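Long-range contacts in CalS10 (Micromonospora echinospora, PDB 6UK5), which binds S-adenosylmethionine and probably methylates an amino pentose in the biosynthesis of calicheamicin: residues A[46-51]-A[74-79]; A[55-60]-A[113-118]. One frame throughout, in Å; residues are numbered along the deposited sequence.

Contact 1: A[46-51]-A[74-79]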
loop_
_atom_site.group_PDB
_atom_site.type_symbol
_atom_site.label_atom_id
_atom_site.label_comp_id
_atom_site.label_asym_id
_atom_site.label_seq_id
_atom_site.Cartn_x
_atom_site.Cartn_y
_atom_site.Cartn_z
ATOM N N ASP A 46 -28.033 -10.726 -19.754
ATOM C CA ASP A 46 -28.287 -11.200 -21.109
ATOM C C ASP A 46 -28.638 -12.684 -21.126
ATOM O O ASP A 46 -29.537 -13.109 -21.860
ATOM C CB ASP A 46 -27.074 -10.933 -22.000
ATOM C CG ASP A 46 -26.869 -9.458 -22.280
ATOM O OD1 ASP A 46 -27.773 -8.658 -21.962
ATOM O OD2 ASP A 46 -25.804 -9.101 -22.825
ATOM N N ARG A 47 -27.933 -13.491 -20.328
ATOM C CA ARG A 47 -28.162 -14.933 -20.346
ATOM C C ARG A 47 -29.485 -15.292 -19.686
ATOM O O ARG A 47 -30.180 -16.210 -20.136
ATOM C CB ARG A 47 -27.012 -15.651 -19.648
ATOM C CG ARG A 47 -25.747 -15.740 -20.472
ATOM C CD ARG A 47 -24.606 -16.305 -19.650
ATOM N NE ARG A 47 -23.332 -15.698 -20.027
ATOM C CZ ARG A 47 -22.472 -16.211 -20.901
ATOM N NH1 ARG A 47 -22.724 -17.367 -21.506
ATOM N NH2 ARG A 47 -21.347 -15.562 -21.168
ATOM N N ILE A 48 -29.843 -14.591 -18.609
ATOM C CA ILE A 48 -31.157 -14.790 -18.008
ATOM C C ILE A 48 -32.241 -14.559 -19.051
ATOM O O ILE A 48 -33.224 -15.306 -19.126
ATOM C CB ILE A 48 -31.336 -13.871 -16.787
ATOM C CG1 ILE A 48 -30.364 -14.280 -15.678
ATOM C CG2 ILE A 48 -32.768 -13.943 -16.282
ATOM C CD1 ILE A 48 -30.148 -13.215 -14.626
ATOM N N ARG A 49 -32.077 -13.521 -19.874
ATOM C CA ARG A 49 -33.050 -13.250 -20.925
ATOM C C ARG A 49 -33.052 -14.355 -21.973
ATOM O O ARG A 49 -34.105 -14.674 -22.538
ATOM C CB ARG A 49 -32.737 -11.906 -21.581
ATOM C CG ARG A 49 -32.873 -10.717 -20.649
ATOM C CD ARG A 49 -34.309 -10.534 -20.219
ATOM N NE ARG A 49 -34.508 -9.312 -19.450
ATOM C CZ ARG A 49 -35.690 -8.900 -19.009
ATOM N NH1 ARG A 49 -36.781 -9.612 -19.259
ATOM N NH2 ARG A 49 -35.782 -7.777 -18.315
ATOM N N ALA A 50 -31.887 -14.946 -22.247
ATOM C CA ALA A 50 -31.830 -16.085 -23.154
ATOM C C ALA A 50 -32.719 -17.221 -22.664
ATOM O O ALA A 50 -33.564 -17.730 -23.408
ATOM C CB ALA A 50 -30.386 -16.561 -23.302
ATOM N N ALA A 51 -32.542 -17.633 -21.405
ATOM C CA ALA A 51 -33.303 -18.746 -20.855
ATOM C C ALA A 51 -34.718 -18.361 -20.443
ATOM O O ALA A 51 -35.592 -19.234 -20.399
ATOM C CB ALA A 51 -32.567 -19.336 -19.649
ATOM N N THR A 74 -31.059 -1.761 -13.419
ATOM C CA THR A 74 -31.247 -1.107 -14.708
ATOM C C THR A 74 -31.770 -2.060 -15.775
ATOM O O THR A 74 -32.162 -1.601 -16.853
ATOM C CB THR A 74 -29.931 -0.498 -15.201
ATOM O OG1 THR A 74 -29.113 -1.526 -15.775
ATOM C CG2 THR A 74 -29.173 0.166 -14.054
ATOM N N ARG A 75 -31.787 -3.365 -15.500
ATOM C CA ARG A 75 -32.118 -4.379 -16.489
ATOM C C ARG A 75 -33.370 -5.178 -16.155
ATOM O O ARG A 75 -33.970 -5.754 -17.068
ATOM C CB ARG A 75 -30.930 -5.343 -16.656
ATOM C CG ARG A 75 -29.643 -4.649 -17.110
ATOM C CD ARG A 75 -29.702 -4.189 -18.561
ATOM N NE ARG A 75 -30.066 -5.278 -19.464
ATOM C CZ ARG A 75 -29.195 -6.134 -19.992
ATOM N NH1 ARG A 75 -27.899 -6.034 -19.719
ATOM N NH2 ARG A 75 -29.618 -7.095 -20.798
ATOM N N PHE A 76 -33.778 -5.233 -14.887
ATOM C CA PHE A 76 -34.966 -5.959 -14.462
ATOM C C PHE A 76 -35.883 -5.038 -13.665
ATOM O O PHE A 76 -35.407 -4.269 -12.819
ATOM C CB PHE A 76 -34.590 -7.188 -13.618
ATOM C CG PHE A 76 -33.748 -8.195 -14.355
ATOM C CD1 PHE A 76 -32.383 -8.279 -14.139
ATOM C CD2 PHE A 76 -34.328 -9.054 -15.276
ATOM C CE1 PHE A 76 -31.619 -9.205 -14.822
ATOM C CE2 PHE A 76 -33.564 -9.979 -15.958
ATOM C CZ PHE A 76 -32.212 -10.053 -15.732
ATOM N N PRO A 77 -37.206 -5.086 -13.915
ATOM C CA PRO A 77 -38.132 -4.210 -13.182
ATOM C C PRO A 77 -37.991 -4.297 -11.671
ATOM O O PRO A 77 -37.765 -3.279 -11.009
ATOM C CB PRO A 77 -39.514 -4.703 -13.633
ATOM C CG PRO A 77 -39.278 -5.346 -14.949
ATOM C CD PRO A 77 -37.915 -5.959 -14.870
ATOM N N HIS A 78 -38.114 -5.498 -11.116
ATOM C CA HIS A 78 -38.039 -5.715 -9.677
ATOM C C HIS A 78 -36.786 -6.513 -9.354
ATOM O O HIS A 78 -36.500 -7.529 -9.996
ATOM C CB HIS A 78 -39.284 -6.427 -9.145
ATOM C CG HIS A 78 -39.318 -6.538 -7.652
ATOM N ND1 HIS A 78 -40.023 -7.523 -6.994
ATOM C CD2 HIS A 78 -38.684 -5.824 -6.691
ATOM C CE1 HIS A 78 -39.856 -7.386 -5.691
ATOM N NE2 HIS A 78 -39.043 -6.367 -5.480
ATOM N N VAL A 79 -36.053 -6.046 -8.354
ATOM C CA VAL A 79 -34.787 -6.637 -7.946
ATOM C C VAL A 79 -34.729 -6.626 -6.427
ATOM O O VAL A 79 -35.212 -5.686 -5.786
ATOM C CB VAL A 79 -33.620 -5.847 -8.576
ATOM C CG1 VAL A 79 -32.342 -6.077 -7.832
ATOM C CG2 VAL A 79 -33.460 -6.216 -10.050
#

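Contact 2: A[55-60]-A[113-118]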
loop_
_atom_site.group_PDB
_atom_site.type_symbol
_atom_site.label_atom_id
_atom_site.label_comp_id
_atom_site.label_asym_id
_atom_site.label_seq_id
_atom_site.Cartn_x
_atom_site.Cartn_y
_atom_site.Cartn_z
ATOM N N ALA A 55 -38.177 -12.584 -17.988
ATOM C CA ALA A 55 -37.699 -12.400 -16.623
ATOM C C ALA A 55 -37.937 -10.976 -16.138
ATOM O O ALA A 55 -37.619 -10.010 -16.836
ATOM C CB ALA A 55 -36.206 -12.735 -16.551
ATOM N N ALA A 56 -38.496 -10.850 -14.930
ATOM C CA ALA A 56 -38.772 -9.535 -14.364
ATOM C C ALA A 56 -38.321 -9.406 -12.911
ATOM O O ALA A 56 -37.894 -8.326 -12.488
ATOM C CB ALA A 56 -40.267 -9.224 -14.472
ATOM N N ARG A 57 -38.400 -10.489 -12.142
ATOM C CA ARG A 57 -38.049 -10.492 -10.725
ATOM C C ARG A 57 -36.743 -11.247 -10.520
ATOM O O ARG A 57 -36.631 -12.416 -10.908
ATOM C CB ARG A 57 -39.165 -11.122 -9.890
ATOM C CG ARG A 57 -40.453 -10.319 -9.840
ATOM C CD ARG A 57 -41.592 -11.141 -9.251
ATOM N NE ARG A 57 -41.214 -11.826 -8.015
ATOM C CZ ARG A 57 -41.117 -11.248 -6.821
ATOM N NH1 ARG A 57 -41.362 -9.953 -6.680
ATOM N NH2 ARG A 57 -40.766 -11.969 -5.763
ATOM N N LEU A 58 -35.761 -10.583 -9.905
ATOM C CA LEU A 58 -34.452 -11.174 -9.665
ATOM C C LEU A 58 -34.034 -10.978 -8.215
ATOM O O LEU A 58 -34.322 -9.943 -7.606
ATOM C CB LEU A 58 -33.385 -10.567 -10.587
ATOM C CG LEU A 58 -31.973 -11.135 -10.411
ATOM C CD1 LEU A 58 -31.273 -11.183 -11.756
ATOM C CD2 LEU A 58 -31.137 -10.332 -9.423
ATOM N N LEU A 59 -33.348 -11.985 -7.674
ATOM C CA LEU A 59 -32.793 -11.954 -6.325
ATOM C C LEU A 59 -31.314 -12.299 -6.389
ATOM O O LEU A 59 -30.945 -13.362 -6.898
ATOM C CB LEU A 59 -33.531 -12.929 -5.401
ATOM C CG LEU A 59 -32.867 -13.220 -4.053
ATOM C CD1 LEU A 59 -32.982 -12.036 -3.115
ATOM C CD2 LEU A 59 -33.491 -14.456 -3.422
ATOM N N ASP A 60 -30.470 -11.409 -5.873
ATOM C CA ASP A 60 -29.041 -11.663 -5.749
ATOM C C ASP A 60 -28.768 -12.142 -4.328
ATOM O O ASP A 60 -29.081 -11.437 -3.362
ATOM C CB ASP A 60 -28.221 -10.414 -6.065
ATOM C CG ASP A 60 -26.747 -10.709 -6.193
ATOM O OD1 ASP A 60 -26.387 -11.905 -6.271
ATOM O OD2 ASP A 60 -25.955 -9.742 -6.211
ATOM N N VAL A 113 -41.785 -15.641 -1.469
ATOM C CA VAL A 113 -42.056 -15.225 -2.836
ATOM C C VAL A 113 -41.097 -15.936 -3.778
ATOM O O VAL A 113 -39.986 -16.315 -3.393
ATOM C CB VAL A 113 -41.917 -13.692 -2.977
ATOM C CG1 VAL A 113 -43.065 -12.992 -2.268
ATOM C CG2 VAL A 113 -40.572 -13.225 -2.428
ATOM N N THR A 114 -41.537 -16.122 -5.020
ATOM C CA THR A 114 -40.694 -16.658 -6.078
ATOM C C THR A 114 -40.101 -15.523 -6.908
ATOM O O THR A 114 -40.585 -14.388 -6.895
ATOM C CB THR A 114 -41.471 -17.615 -6.989
ATOM O OG1 THR A 114 -42.525 -16.909 -7.659
ATOM C CG2 THR A 114 -42.043 -18.776 -6.195
ATOM N N PHE A 115 -39.041 -15.853 -7.640
ATOM C CA PHE A 115 -38.389 -14.928 -8.553
ATOM C C PHE A 115 -38.190 -15.617 -9.896
ATOM O O PHE A 115 -38.183 -16.848 -9.989
ATOM C CB PHE A 115 -37.033 -14.465 -7.999
ATOM C CG PHE A 115 -37.126 -13.729 -6.690
ATOM C CD1 PHE A 115 -37.360 -14.424 -5.514
ATOM C CD2 PHE A 115 -36.949 -12.356 -6.628
ATOM C CE1 PHE A 115 -37.441 -13.765 -4.305
ATOM C CE2 PHE A 115 -37.026 -11.689 -5.419
ATOM C CZ PHE A 115 -37.270 -12.395 -4.254
ATOM N N ASP A 116 -38.031 -14.812 -10.946
ATOM C CA ASP A 116 -37.681 -15.363 -12.248
ATOM C C ASP A 116 -36.219 -15.782 -12.327
ATOM O O ASP A 116 -35.868 -16.604 -13.182
ATOM C CB ASP A 116 -37.972 -14.351 -13.358
ATOM C CG ASP A 116 -39.453 -14.096 -13.542
ATOM O OD1 ASP A 116 -40.189 -15.062 -13.839
ATOM O OD2 ASP A 116 -39.875 -12.925 -13.393
ATOM N N ALA A 117 -35.363 -15.246 -11.460
ATOM C CA ALA A 117 -33.947 -15.571 -11.494
ATOM C C ALA A 117 -33.341 -15.310 -10.124
ATOM O O ALA A 117 -33.716 -14.351 -9.446
ATOM C CB ALA A 117 -33.218 -14.749 -12.563
ATOM N N VAL A 118 -32.410 -16.172 -9.724
ATOM C CA VAL A 118 -31.667 -16.020 -8.479
ATOM C C VAL A 118 -30.189 -16.183 -8.798
ATOM O O VAL A 118 -29.789 -17.190 -9.391
ATOM C CB VAL A 118 -32.105 -17.049 -7.419
ATOM C CG1 VAL A 118 -31.240 -16.925 -6.174
ATOM C CG2 VAL A 118 -33.585 -16.891 -7.090
#

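Contact 1: A[46-51]-A[74-79]
Where helix 37-51 packs on the link between helix 67-73 and strand 78-83 of the Rossmann-like methyltransferase fold, Asp-46, Ile-48 and Arg-49 meet Arg-75 and Phe-76. On the exposed side Asp-46 and Arg-75 form a salt bridge: NH2 of Arg-75 reaches OD1 of Asp-46 at 2.7 Å, nearly straight on (173°). The oxygen lies in the guanidinium plane, although the carboxylate itself is turned 54° against that plane. The arginine folds back twice, at chi2 and chi3, to bring its end to the helix. One turn further on, Arg-49 uses NH2 to donate to the backbone O of Arg-75 at 3.0 Å, while its NH1 bonds to Pro-53 O. CE2 of Phe-76 lies over one face of the same guanidinium, the two planes 21° apart, and is offset toward the rim of that group, 3.7 Å from NE. Ile-48 meets the end of the ring, its CD1 3.9 Å from CZ and its CG2 4.0 Å from the same CZ. A leucine in place of Arg-49 would probably leave the Arg-75 carbonyl without this donor and the CD2-CE2 side of Phe-76 without the flat group alongside it. Arg-49 NE and Arg-75 NH2 stand 5.5 Å apart, like charges that the Asp-46 carboxylate probably helps to balance; because Asp-46 is exposed, water is likely to weaken the pull of the salt bridge, whereas Ile-48 and Phe-76 meet in the buried part of the interface.

Contact 2: A[55-60]-A[113-118]
The Phe-115 ring is sandwiched between Arg-57 and Leu-59: NH2 of Arg-57 sits 3.7 Å above one face, over the centre, and CB of Leu-59 lies centrally over the opposite face. The guanidinium stacks flat on the ring, planes 26° apart, and its CZ is 4.5 Å from the ring centroid in a cation-pi contact; the leucine makes a CH-pi contact. At the ring's edge, in plane, is the backbone N of Leu-58. These groups belong to strands 57-61 and 115-120, parallel neighbours in the seven-stranded sheet whose 3-2-1-4-5-7-6 order is that of class I methyltransferases. A bend at chi3 (48°) helps turn the Arg-57 head to Thr-114, whose carbonyl O lies in the guanidinium plane and is gripped side-on by NE at 2.9 Å and NH2 at 2.7 Å. Val-113 CB and CG2 pack beside that NH2. Past the corner at Asp-116 the regular parallel pairing sets in, Leu-58 with Ala-117 and Leu-59 with Val-118, and Leu-59 N donates to Ala-117 O at 3.0 Å. At the corner itself Arg-57 O takes weak bonds from both Asp-116 N and Ala-117 N. On the Leu-58 side of the sheet, CD1 of that leucine packs on Ala-117 CB. The Asp-116 carboxylate ties down the chain entering strand 57-61: OD1 pairs with Arg-52 NE, while OD2 takes Ala-56 N from above its plane at 2.9 Å and Arg-57 N on its anti lone pair at 3.1 Å.

Contacts 1 and 2, their centres about 9 Å apart, meet through strand 57-61, which pairs with strand 78-83 as well as with strand 115-120. His-78 of contact 1 joins both its backbone groups to contact 2, its O lying 3.1 Å from Leu-58 N and its N 3.2 Å from Ala-56 O, both probable hydrogen bonds. Ile-48 and Phe-76 rest on Ala-55 and Leu-58, and Ile-48 also reaches Ala-117, so helix 37-51 lies on the sheet face that carries Leu-58 and Ala-117. Contact 1 is remote from the cofactor, the Ile-48 side chain about 13 Å from bound S-adenosylmethionine; segment 55-60 runs on to it, Asp-60 at its end touching the ligand.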